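Local coordinates for monosaccharide ABC transporter substrate-binding protein, CUT2 family (Acidothermus cellulolyticus, PDB 4RU1), which probably serves as the substrate-binding component of a sugar ABC transporter and is seen here holding myo-inositol, at residues A[123-137]-A[247-260]. Residues are numbered along the deposited sequence; the frame is centred on the assembly and turned at random.
With INS (1,2,3,4,5,6-hexahydroxy-cyclohexane), chain M.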
# COMPACT_ATOMS: atom_id res chain seq x y z
N PHE A 123 7.56 -5.25 -6.82
CA PHE A 123 8.00 -4.88 -5.42
C PHE A 123 6.80 -4.53 -4.56
O PHE A 123 6.03 -3.60 -4.89
CB PHE A 123 8.98 -3.67 -5.47
CG PHE A 123 10.23 -3.97 -6.27
CD1 PHE A 123 10.20 -3.81 -7.62
CD2 PHE A 123 11.32 -4.60 -5.68
CE1 PHE A 123 11.32 -4.17 -8.38
CE2 PHE A 123 12.43 -4.96 -6.43
CZ PHE A 123 12.40 -4.74 -7.79
N GLY A 124 6.63 -5.30 -3.48
CA GLY A 124 5.64 -5.01 -2.47
C GLY A 124 5.47 -6.12 -1.54
O GLY A 124 6.27 -7.08 -1.52
N GLN A 125 4.36 -6.11 -0.82
CA GLN A 125 4.11 -7.21 0.11
C GLN A 125 2.94 -8.03 -0.36
O GLN A 125 2.02 -7.53 -1.09
CB GLN A 125 3.99 -6.68 1.55
CG GLN A 125 2.66 -6.64 2.22
CD GLN A 125 2.59 -5.76 3.43
OE1 GLN A 125 3.59 -5.58 4.11
NE2 GLN A 125 1.44 -5.20 3.69
N ASP A 126 2.95 -9.30 0.01
CA ASP A 126 1.94 -10.21 -0.39
C ASP A 126 0.80 -9.95 0.57
O ASP A 126 0.93 -10.21 1.78
CB ASP A 126 2.46 -11.67 -0.28
CG ASP A 126 1.39 -12.70 -0.72
OD1 ASP A 126 0.18 -12.51 -0.47
OD2 ASP A 126 1.75 -13.75 -1.27
N GLU A 127 -0.25 -9.37 0.04
CA GLU A 127 -1.28 -8.82 0.88
C GLU A 127 -2.21 -9.90 1.49
O GLU A 127 -2.74 -9.73 2.59
CB GLU A 127 -2.09 -7.76 0.14
CG GLU A 127 -1.32 -6.52 -0.32
CD GLU A 127 -0.71 -5.68 0.81
OE1 GLU A 127 -0.82 -6.03 1.99
OE2 GLU A 127 -0.08 -4.65 0.45
N THR A 128 -2.51 -10.96 0.73
CA THR A 128 -3.16 -12.16 1.28
C THR A 128 -2.36 -12.71 2.47
O THR A 128 -2.92 -12.95 3.53
CB THR A 128 -3.40 -13.21 0.21
OG1 THR A 128 -4.23 -12.63 -0.82
CG2 THR A 128 -4.12 -14.35 0.81
N VAL A 129 -1.04 -12.88 2.30
CA VAL A 129 -0.23 -13.36 3.42
C VAL A 129 -0.26 -12.39 4.59
O VAL A 129 -0.39 -12.77 5.76
CB VAL A 129 1.23 -13.59 2.99
CG1 VAL A 129 2.12 -13.94 4.18
CG2 VAL A 129 1.27 -14.71 1.99
N ALA A 130 -0.21 -11.07 4.32
CA ALA A 130 -0.22 -10.14 5.45
C ALA A 130 -1.57 -10.24 6.18
O ALA A 130 -1.63 -10.23 7.43
CB ALA A 130 0.09 -8.71 5.00
N GLY A 131 -2.68 -10.33 5.42
CA GLY A 131 -4.01 -10.48 6.02
C GLY A 131 -4.13 -11.77 6.80
O GLY A 131 -4.60 -11.78 7.92
N GLN A 132 -3.64 -12.87 6.26
CA GLN A 132 -3.64 -14.16 6.98
C GLN A 132 -2.84 -14.06 8.25
O GLN A 132 -3.27 -14.57 9.26
CB GLN A 132 -3.05 -15.28 6.08
CG GLN A 132 -3.93 -15.62 4.89
CD GLN A 132 -3.21 -16.37 3.78
OE1 GLN A 132 -1.99 -16.27 3.65
NE2 GLN A 132 -3.93 -17.18 3.01
N ALA A 133 -1.69 -13.39 8.20
CA ALA A 133 -0.92 -13.19 9.42
C ALA A 133 -1.64 -12.31 10.46
O ALA A 133 -1.52 -12.53 11.63
CB ALA A 133 0.42 -12.56 9.07
N ALA A 134 -2.33 -11.27 9.97
CA ALA A 134 -3.03 -10.35 10.89
C ALA A 134 -4.21 -11.12 11.55
O ALA A 134 -4.53 -10.91 12.71
CB ALA A 134 -3.58 -9.13 10.10
N GLY A 135 -4.90 -11.98 10.83
CA GLY A 135 -6.04 -12.73 11.39
C GLY A 135 -5.59 -13.66 12.51
O GLY A 135 -6.15 -13.64 13.56
N ALA A 136 -4.46 -14.34 12.28
CA ALA A 136 -3.91 -15.26 13.25
C ALA A 136 -3.39 -14.51 14.46
O ALA A 136 -3.61 -14.92 15.59
CB ALA A 136 -2.77 -16.07 12.61
N ARG A 137 -2.72 -13.39 14.24
CA ARG A 137 -2.25 -12.59 15.32
C ARG A 137 -3.43 -12.06 16.14
O ARG A 137 -3.41 -12.10 17.37
CB ARG A 137 -1.38 -11.44 14.84
CG ARG A 137 -0.69 -10.75 16.01
CD ARG A 137 0.20 -9.63 15.52
NE ARG A 137 0.74 -8.81 16.59
CZ ARG A 137 2.04 -8.57 16.79
NH1 ARG A 137 2.95 -9.11 15.98
NH2 ARG A 137 2.41 -7.75 17.78
N TRP A 247 -0.66 -2.58 16.88
CA TRP A 247 0.46 -2.87 16.04
C TRP A 247 0.20 -2.22 14.71
O TRP A 247 -0.92 -1.80 14.44
CB TRP A 247 0.70 -4.38 15.90
CG TRP A 247 -0.53 -5.21 15.74
CD1 TRP A 247 -1.09 -5.98 16.71
CD2 TRP A 247 -1.31 -5.45 14.54
NE1 TRP A 247 -2.16 -6.67 16.22
CE2 TRP A 247 -2.36 -6.34 14.90
CE3 TRP A 247 -1.28 -4.93 13.23
CZ2 TRP A 247 -3.34 -6.77 13.96
CZ3 TRP A 247 -2.30 -5.37 12.31
CH2 TRP A 247 -3.28 -6.28 12.69
N ALA A 248 1.26 -2.13 13.89
CA ALA A 248 1.18 -1.60 12.49
C ALA A 248 1.98 -2.56 11.67
O ALA A 248 3.05 -3.00 12.08
CB ALA A 248 1.73 -0.22 12.38
N ILE A 249 1.48 -2.88 10.50
CA ILE A 249 2.17 -3.72 9.54
C ILE A 249 2.91 -2.84 8.54
O ILE A 249 2.29 -2.06 7.80
CB ILE A 249 1.20 -4.65 8.79
CG1 ILE A 249 0.45 -5.57 9.79
CG2 ILE A 249 1.92 -5.41 7.73
CD1 ILE A 249 -0.70 -6.36 9.19
N ASP A 250 4.22 -2.98 8.49
CA ASP A 250 5.05 -2.19 7.60
C ASP A 250 5.28 -2.96 6.29
O ASP A 250 5.68 -4.13 6.33
CB ASP A 250 6.38 -1.98 8.32
CG ASP A 250 7.30 -1.00 7.65
OD1 ASP A 250 6.98 -0.29 6.63
OD2 ASP A 250 8.43 -0.94 8.18
N GLN A 251 4.98 -2.27 5.20
CA GLN A 251 5.25 -2.72 3.84
C GLN A 251 6.40 -2.02 3.17
O GLN A 251 6.72 -2.29 1.99
CB GLN A 251 4.02 -2.63 2.91
CG GLN A 251 3.60 -1.20 2.60
CD GLN A 251 2.44 -1.10 1.60
OE1 GLN A 251 1.35 -0.53 1.90
NE2 GLN A 251 2.69 -1.58 0.40
N GLN A 252 7.01 -1.06 3.88
CA GLN A 252 8.17 -0.27 3.41
C GLN A 252 7.90 0.38 2.07
O GLN A 252 8.58 0.10 1.05
CB GLN A 252 9.45 -1.07 3.41
CG GLN A 252 9.84 -1.59 4.78
CD GLN A 252 11.15 -2.33 4.68
OE1 GLN A 252 11.16 -3.51 4.19
NE2 GLN A 252 12.22 -1.65 4.98
N PRO A 253 6.98 1.35 2.09
CA PRO A 253 6.83 2.15 0.86
C PRO A 253 8.03 2.82 0.32
O PRO A 253 8.12 2.99 -0.92
CB PRO A 253 5.79 3.22 1.25
CG PRO A 253 5.83 3.25 2.75
CD PRO A 253 6.10 1.82 3.16
N TYR A 254 8.96 3.23 1.18
CA TYR A 254 10.17 3.86 0.69
C TYR A 254 10.91 2.90 -0.20
O TYR A 254 11.45 3.26 -1.26
CB TYR A 254 11.05 4.30 1.84
CG TYR A 254 12.33 5.11 1.51
CD1 TYR A 254 13.50 4.44 1.11
CD2 TYR A 254 12.35 6.54 1.54
CE1 TYR A 254 14.66 5.17 0.82
CE2 TYR A 254 13.53 7.25 1.28
CZ TYR A 254 14.66 6.56 0.94
OH TYR A 254 15.82 7.29 0.74
N VAL A 255 10.96 1.64 0.23
CA VAL A 255 11.62 0.58 -0.54
C VAL A 255 10.89 0.30 -1.85
O VAL A 255 11.51 0.01 -2.87
CB VAL A 255 11.85 -0.70 0.26
CG1 VAL A 255 12.46 -1.83 -0.57
CG2 VAL A 255 12.76 -0.38 1.43
N GLU A 256 9.57 0.18 -1.78
CA GLU A 256 8.79 -0.01 -3.00
C GLU A 256 9.09 1.05 -4.07
O GLU A 256 9.37 0.70 -5.21
CB GLU A 256 7.31 -0.00 -2.70
CG GLU A 256 6.88 -1.15 -1.77
CD GLU A 256 5.42 -1.16 -1.44
OE1 GLU A 256 4.60 -0.37 -1.96
OE2 GLU A 256 5.03 -1.99 -0.55
N GLY A 257 9.02 2.31 -3.69
CA GLY A 257 9.30 3.39 -4.66
C GLY A 257 10.73 3.45 -5.08
O GLY A 257 11.03 3.61 -6.26
N TYR A 258 11.65 3.25 -4.14
CA TYR A 258 13.05 3.19 -4.46
C TYR A 258 13.42 2.09 -5.43
O TYR A 258 14.14 2.30 -6.43
CB TYR A 258 13.91 3.08 -3.14
CG TYR A 258 15.40 3.00 -3.38
CD1 TYR A 258 16.00 1.78 -3.66
CD2 TYR A 258 16.22 4.13 -3.27
CE1 TYR A 258 17.39 1.68 -3.87
CE2 TYR A 258 17.60 4.04 -3.45
CZ TYR A 258 18.17 2.83 -3.76
OH TYR A 258 19.56 2.77 -3.88
N GLU A 259 12.96 0.90 -5.13
CA GLU A 259 13.31 -0.21 -6.00
C GLU A 259 12.64 -0.17 -7.36
O GLU A 259 13.21 -0.67 -8.37
CB GLU A 259 13.01 -1.54 -5.35
CG GLU A 259 13.84 -1.86 -4.07
CD GLU A 259 15.38 -1.86 -4.31
OE1 GLU A 259 15.75 -2.19 -5.45
OE2 GLU A 259 16.14 -1.61 -3.37
N ALA A 260 11.43 0.37 -7.41
CA ALA A 260 10.76 0.52 -8.70
C ALA A 260 11.67 1.26 -9.64
O ALA A 260 11.86 0.88 -10.77
CB ALA A 260 9.44 1.28 -8.57
C1 INS M . -1.66 1.29 1.37
C2 INS M . -2.75 2.30 1.68
C3 INS M . -2.94 3.22 0.48
C4 INS M . -3.13 2.47 -0.82
C5 INS M . -2.00 1.54 -1.11
C6 INS M . -1.73 0.58 0.02
O1 INS M . -1.46 0.34 2.43
O2 INS M . -3.96 1.53 1.82
O3 INS M . -4.12 4.00 0.77
O4 INS M . -3.30 3.39 -1.93
O5 INS M . -2.22 0.73 -2.28
O6 INS M . -0.54 -0.22 -0.23
O HOH W 1 1.37 -2.45 5.17
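Phe123 lays one ring face on Glu259, whose CB stands 3.7 Å from the ring centroid in a CH-pi contact. At Gly124 the CA passes 3.6 Å from Glu256 OE2, an oxygen that also takes a hydrogen bond from Gln251 NE2 through its syn lone pair. Gln125 crosses Gln251 at about a right angle, the two amides turned only 17° apart, with Gln125 OE1 3.2 Å from Gln251 CB. Gln125 NE2 gives a nearly straight bond of 2.9 Å to Glu127 OE1 and another to a water that passes the link on to Ile249 O. Cutting Gln125 back to an alanine would probably cost the water an N-H donor and Glu127 OE1 one of its donors, and leave a gap beside Gln251 CB. Glu127 still has Arg161 as salt-bridge partner, and Arg161 binds the inositol. Along the helix, Ala134 CB packs against Trp247 CH2 and Ile249 CD1. Arg137, extended with CG anti to its N (chi1 -170°), runs CD and NE over the indole face, NE 3.4 Å from Trp247 CD1; the off-centre cation-pi contact accompanies salt bridges to Asp288 and Glu141. Each segment leaves a strand of one lobe and enters a helix of the other, so 125-126 and 251-252 run side by side as two hinge crossovers of a periplasmic binding protein fold, where Gln251 OE1 accepts from inositol O6 in the interdomain cleft.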